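Local coordinates for 361aa long hypothetical D-aminopeptidase (Pyrococcus horikoshii, PDB 2DRH), which is of unknown function in detail but is probably an aminopeptidase of the S58 family, at residues L134-G146 with R331-A343. Sequence-based numbering, arbitrary orientation.
Sequences LECNDSYLNDIRG and RTMDGRDNHVRYA
With CG anti to the backbone N (chi1 -169°), the ring of Tyr-140 swings back between His-339 and Arg-341. One face takes the imidazole in an offset stack, centroids 4.2 Å apart and planes 12° from parallel; on the opposite face lies the guanidinium of Arg-341, its CZ 3.9 Å from the ring centroid in a cation-pi contact. Gly-231 and Gly-233 hold that guanidinium through their carbonyls.

The imidazole is held in its rotation by the stack and by a hydrogen bond: His-339 ND1 donates to Tyr-140 O at 2.8 Å, in the carbonyl plane on a lone pair. Bent at chi2, Arg-336 brings NE to Ser-139 O (2.9 Å), nearly in its guanidinium plane, while its backbone N bonds to Leu-141 O at 3.1 Å. Its NH1 forms a salt bridge with Asp-337, and NH2 reaches Val-124 O of the second subunit. A leucine here would probably leave Ser-139 O without its NE donor and Asp-337 OD2 without its salt-bridge mate, and cost the bond to the second subunit.

Leu-141 CD2 packs 3.5 Å from His-339 O and also meets Met-333 O. Reciprocal Met-333/Arg-341 backbone bonds and a turn bond from His-339 N to Arg-336 O define a beta-hairpin whose turn end and both strands pack on the loop following strand 132-136.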
loop_
_atom_site.group_PDB
_atom_site.type_symbol
_atom_site.label_atom_id
_atom_site.label_comp_id
_atom_site.label_asym_id
_atom_site.label_seq_id
_atom_site.Cartn_x
_atom_site.Cartn_y
_atom_site.Cartn_z
ATOM N N LEU A 134 -17.818 5.269 -8.167
ATOM C CA LEU A 134 -16.631 5.604 -8.948
ATOM C C LEU A 134 -17.029 6.535 -10.094
ATOM O O LEU A 134 -18.214 6.672 -10.403
ATOM C CB LEU A 134 -15.950 4.340 -9.474
ATOM C CG LEU A 134 -15.301 3.508 -8.361
ATOM C CD1 LEU A 134 -16.263 2.408 -7.928
ATOM C CD2 LEU A 134 -13.992 2.906 -8.848
ATOM N N GLU A 135 -16.052 7.170 -10.733
ATOM C CA GLU A 135 -16.401 8.121 -11.768
ATOM C C GLU A 135 -15.367 8.453 -12.821
ATOM O O GLU A 135 -14.207 8.056 -12.737
ATOM C CB GLU A 135 -16.808 9.431 -11.101
ATOM C CG GLU A 135 -15.790 9.936 -10.071
ATOM C CD GLU A 135 -14.393 10.155 -10.647
ATOM O OE1 GLU A 135 -14.261 10.863 -11.666
ATOM O OE2 GLU A 135 -13.424 9.617 -10.075
ATOM N N CYS A 136 -15.831 9.227 -13.800
ATOM C CA CYS A 136 -15.020 9.742 -14.897
ATOM C C CYS A 136 -15.532 11.166 -15.188
ATOM O O CYS A 136 -16.695 11.480 -14.935
ATOM C CB CYS A 136 -15.137 8.833 -16.121
ATOM S SG CYS A 136 -14.146 7.309 -15.970
ATOM N N ASN A 137 -14.662 12.034 -15.697
ATOM C CA ASN A 137 -15.030 13.426 -15.974
ATOM C C ASN A 137 -15.590 13.586 -17.395
ATOM O O ASN A 137 -14.870 13.384 -18.366
ATOM C CB ASN A 137 -13.781 14.306 -15.801
ATOM C CG ASN A 137 -14.095 15.789 -15.801
ATOM O OD1 ASN A 137 -15.053 16.236 -16.422
ATOM N ND2 ASN A 137 -13.273 16.561 -15.111
ATOM N N ASP A 138 -16.866 13.945 -17.524
ATOM C CA ASP A 138 -17.461 14.123 -18.851
ATOM C C ASP A 138 -17.568 15.594 -19.266
ATOM O O ASP A 138 -18.311 15.936 -20.184
ATOM C CB ASP A 138 -18.852 13.468 -18.917
ATOM C CG ASP A 138 -19.724 13.809 -17.714
ATOM O OD1 ASP A 138 -19.434 14.812 -17.030
ATOM O OD2 ASP A 138 -20.707 13.072 -17.459
ATOM N N SER A 139 -16.797 16.457 -18.611
ATOM C CA SER A 139 -16.842 17.889 -18.897
ATOM C C SER A 139 -16.724 18.309 -20.361
ATOM O O SER A 139 -17.316 19.309 -20.764
ATOM C CB SER A 139 -15.774 18.620 -18.084
ATOM O OG SER A 139 -14.489 18.229 -18.508
ATOM N N TYR A 140 -15.971 17.566 -21.165
ATOM C CA TYR A 140 -15.822 17.948 -22.569
ATOM C C TYR A 140 -17.167 18.063 -23.279
ATOM O O TYR A 140 -17.370 18.958 -24.099
ATOM C CB TYR A 140 -14.935 16.954 -23.323
ATOM C CG TYR A 140 -14.539 17.448 -24.697
ATOM C CD1 TYR A 140 -13.646 18.515 -24.847
ATOM C CD2 TYR A 140 -15.083 16.878 -25.846
ATOM C CE1 TYR A 140 -13.308 19.001 -26.113
ATOM C CE2 TYR A 140 -14.754 17.354 -27.114
ATOM C CZ TYR A 140 -13.865 18.417 -27.241
ATOM O OH TYR A 140 -13.537 18.878 -28.496
ATOM N N LEU A 141 -18.092 17.163 -22.963
ATOM C CA LEU A 141 -19.409 17.190 -23.588
ATOM C C LEU A 141 -20.520 17.563 -22.608
ATOM O O LEU A 141 -21.595 17.996 -23.016
ATOM C CB LEU A 141 -19.723 15.818 -24.203
ATOM C CG LEU A 141 -18.854 15.338 -25.373
ATOM C CD1 LEU A 141 -19.226 13.904 -25.739
ATOM C CD2 LEU A 141 -19.048 16.257 -26.569
ATOM N N ASN A 142 -20.260 17.414 -21.317
ATOM C CA ASN A 142 -21.295 17.691 -20.326
ATOM C C ASN A 142 -21.099 18.900 -19.426
ATOM O O ASN A 142 -19.975 19.272 -19.094
ATOM C CB ASN A 142 -21.497 16.447 -19.451
ATOM C CG ASN A 142 -22.534 16.655 -18.365
ATOM O OD1 ASN A 142 -23.665 17.056 -18.639
ATOM N ND2 ASN A 142 -22.155 16.377 -17.122
ATOM N N ASP A 143 -22.218 19.513 -19.046
ATOM C CA ASP A 143 -22.207 20.643 -18.131
ATOM C C ASP A 143 -22.050 19.991 -16.764
ATOM O O ASP A 143 -23.014 19.844 -16.009
ATOM C CB ASP A 143 -23.532 21.418 -18.192
ATOM C CG ASP A 143 -23.700 22.378 -17.018
ATOM O OD1 ASP A 143 -22.722 23.084 -16.685
ATOM O OD2 ASP A 143 -24.805 22.432 -16.429
ATOM N N ILE A 144 -20.826 19.586 -16.458
ATOM C CA ILE A 144 -20.541 18.919 -15.196
ATOM C C ILE A 144 -20.756 19.801 -13.962
ATOM O O ILE A 144 -21.170 19.315 -12.916
ATOM C CB ILE A 144 -19.105 18.350 -15.214
ATOM C CG1 ILE A 144 -18.962 17.273 -14.137
ATOM C CG2 ILE A 144 -18.086 19.475 -15.026
ATOM C CD1 ILE A 144 -17.737 16.405 -14.325
ATOM N N ARG A 145 -20.483 21.099 -14.079
ATOM C CA ARG A 145 -20.676 22.006 -12.955
ATOM C C ARG A 145 -22.147 22.034 -12.524
ATOM O O ARG A 145 -22.451 22.323 -11.371
ATOM C CB ARG A 145 -20.240 23.430 -13.326
ATOM C CG ARG A 145 -18.739 23.620 -13.539
ATOM C CD ARG A 145 -18.433 25.050 -14.011
ATOM N NE ARG A 145 -18.864 26.048 -13.037
ATOM C CZ ARG A 145 -18.164 26.398 -11.960
ATOM N NH1 ARG A 145 -16.985 25.840 -11.716
ATOM N NH2 ARG A 145 -18.656 27.290 -11.113
ATOM N N GLY A 146 -23.051 21.731 -13.451
ATOM C CA GLY A 146 -24.474 21.751 -13.140
ATOM C C GLY A 146 -25.046 20.596 -12.328
ATOM O O GLY A 146 -26.183 20.684 -11.866
ATOM N N ARG A 331 -22.165 6.055 -30.178
ATOM C CA ARG A 331 -22.704 6.773 -31.326
ATOM C C ARG A 331 -22.235 8.222 -31.238
ATOM O O ARG A 331 -22.129 8.766 -30.147
ATOM C CB ARG A 331 -24.233 6.721 -31.304
ATOM C CG ARG A 331 -24.856 7.492 -30.152
ATOM C CD ARG A 331 -26.367 7.318 -30.118
ATOM N NE ARG A 331 -26.990 8.122 -29.070
ATOM C CZ ARG A 331 -27.037 9.453 -29.069
ATOM N NH1 ARG A 331 -26.497 10.146 -30.065
ATOM N NH2 ARG A 331 -27.626 10.095 -28.068
ATOM N N THR A 332 -21.948 8.839 -32.380
ATOM C CA THR A 332 -21.492 10.233 -32.413
ATOM C C THR A 332 -22.347 11.092 -31.484
ATOM O O THR A 332 -23.523 10.798 -31.266
ATOM C CB THR A 332 -21.578 10.809 -33.844
ATOM O OG1 THR A 332 -20.638 10.129 -34.685
ATOM C CG2 THR A 332 -21.279 12.313 -33.852
ATOM N N MET A 333 -21.759 12.155 -30.941
ATOM C CA MET A 333 -22.495 13.025 -30.031
ATOM C C MET A 333 -21.922 14.425 -29.856
ATOM O O MET A 333 -20.711 14.607 -29.718
ATOM C CB MET A 333 -22.600 12.374 -28.657
ATOM C CG MET A 333 -23.227 13.274 -27.614
ATOM S SD MET A 333 -23.535 12.403 -26.090
ATOM C CE MET A 333 -24.972 11.428 -26.589
ATOM N N ASP A 334 -22.815 15.410 -29.845
ATOM C CA ASP A 334 -22.429 16.800 -29.664
ATOM C C ASP A 334 -22.728 17.165 -28.219
ATOM O O ASP A 334 -23.547 16.516 -27.567
ATOM C CB ASP A 334 -23.234 17.704 -30.593
ATOM C CG ASP A 334 -24.698 17.758 -30.220
ATOM O OD1 ASP A 334 -25.363 16.703 -30.253
ATOM O OD2 ASP A 334 -25.185 18.854 -29.885
ATOM N N GLY A 335 -22.070 18.202 -27.719
ATOM C CA GLY A 335 -22.299 18.602 -26.344
ATOM C C GLY A 335 -22.086 20.082 -26.116
ATOM O O GLY A 335 -22.202 20.884 -27.040
ATOM N N ARG A 336 -21.770 20.440 -24.878
ATOM C CA ARG A 336 -21.551 21.832 -24.512
ATOM C C ARG A 336 -20.576 22.517 -25.454
ATOM O O ARG A 336 -19.609 21.910 -25.909
ATOM C CB ARG A 336 -21.057 21.922 -23.060
ATOM C CG ARG A 336 -19.710 21.268 -22.776
ATOM C CD ARG A 336 -18.583 22.292 -22.831
ATOM N NE ARG A 336 -17.385 21.834 -22.127
ATOM C CZ ARG A 336 -16.309 22.587 -21.917
ATOM N NH1 ARG A 336 -16.278 23.844 -22.359
ATOM N NH2 ARG A 336 -15.264 22.090 -21.263
ATOM N N ASP A 337 -20.842 23.786 -25.742
ATOM C CA ASP A 337 -20.015 24.578 -26.650
ATOM C C ASP A 337 -19.836 23.910 -28.006
ATOM O O ASP A 337 -18.780 24.022 -28.629
ATOM C CB ASP A 337 -18.643 24.865 -26.037
ATOM C CG ASP A 337 -18.728 25.774 -24.833
ATOM O OD1 ASP A 337 -19.580 26.690 -24.842
ATOM O OD2 ASP A 337 -17.938 25.583 -23.885
ATOM N N ASN A 338 -20.873 23.215 -28.458
ATOM C CA ASN A 338 -20.837 22.539 -29.744
ATOM C C ASN A 338 -19.679 21.553 -29.890
ATOM O O ASN A 338 -19.299 21.191 -31.008
ATOM C CB ASN A 338 -20.783 23.567 -30.875
ATOM C CG ASN A 338 -22.003 24.463 -30.900
ATOM O OD1 ASN A 338 -23.137 23.982 -30.969
ATOM N ND2 ASN A 338 -21.781 25.774 -30.842
ATOM N N HIS A 339 -19.110 21.128 -28.765
ATOM C CA HIS A 339 -18.027 20.154 -28.799
ATOM C C HIS A 339 -18.615 18.855 -29.359
ATOM O O HIS A 339 -19.774 18.529 -29.087
ATOM C CB HIS A 339 -17.497 19.912 -27.383
ATOM C CG HIS A 339 -16.599 20.997 -26.877
ATOM N ND1 HIS A 339 -16.156 21.046 -25.572
ATOM C CD2 HIS A 339 -16.027 22.051 -27.508
ATOM C CE1 HIS A 339 -15.347 22.081 -25.422
ATOM N NE2 HIS A 339 -15.252 22.707 -26.581
ATOM N N VAL A 340 -17.838 18.117 -30.147
ATOM C CA VAL A 340 -18.341 16.863 -30.697
ATOM C C VAL A 340 -17.296 15.751 -30.754
ATOM O O VAL A 340 -16.124 15.992 -31.036
ATOM C CB VAL A 340 -18.921 17.053 -32.127
ATOM C CG1 VAL A 340 -20.012 18.117 -32.116
ATOM C CG2 VAL A 340 -17.814 17.434 -33.096
ATOM N N ARG A 341 -17.750 14.532 -30.468
ATOM C CA ARG A 341 -16.916 13.336 -30.498
ATOM C C ARG A 341 -17.644 12.370 -31.418
ATOM O O ARG A 341 -18.815 12.052 -31.188
ATOM C CB ARG A 341 -16.790 12.695 -29.107
ATOM C CG ARG A 341 -16.017 13.497 -28.072
ATOM C CD ARG A 341 -14.589 13.802 -28.508
ATOM N NE ARG A 341 -13.745 14.100 -27.354
ATOM C CZ ARG A 341 -12.569 14.724 -27.413
ATOM N NH1 ARG A 341 -12.083 15.129 -28.576
ATOM N NH2 ARG A 341 -11.878 14.938 -26.302
ATOM N N TYR A 342 -16.954 11.909 -32.458
ATOM C CA TYR A 342 -17.545 10.994 -33.417
ATOM C C TYR A 342 -17.250 9.552 -33.072
ATOM O O TYR A 342 -16.176 9.232 -32.578
ATOM C CB TYR A 342 -17.030 11.285 -34.826
ATOM C CG TYR A 342 -17.399 12.651 -35.338
ATOM C CD1 TYR A 342 -16.650 13.776 -34.991
ATOM C CD2 TYR A 342 -18.509 12.824 -36.165
ATOM C CE1 TYR A 342 -16.999 15.042 -35.459
ATOM C CE2 TYR A 342 -18.868 14.082 -36.636
ATOM C CZ TYR A 342 -18.111 15.185 -36.280
ATOM O OH TYR A 342 -18.472 16.429 -36.745
ATOM N N ALA A 343 -18.215 8.684 -33.347
ATOM C CA ALA A 343 -18.059 7.266 -33.076
ATOM C C ALA A 343 -16.992 6.703 -33.993
ATOM O O ALA A 343 -16.886 7.101 -35.153
ATOM C CB ALA A 343 -19.368 6.545 -33.309
HETATM O O HOH W 1 -13.831 19.866 -20.697
HETATM O O HOH W 2 -15.159 18.418 -30.805
#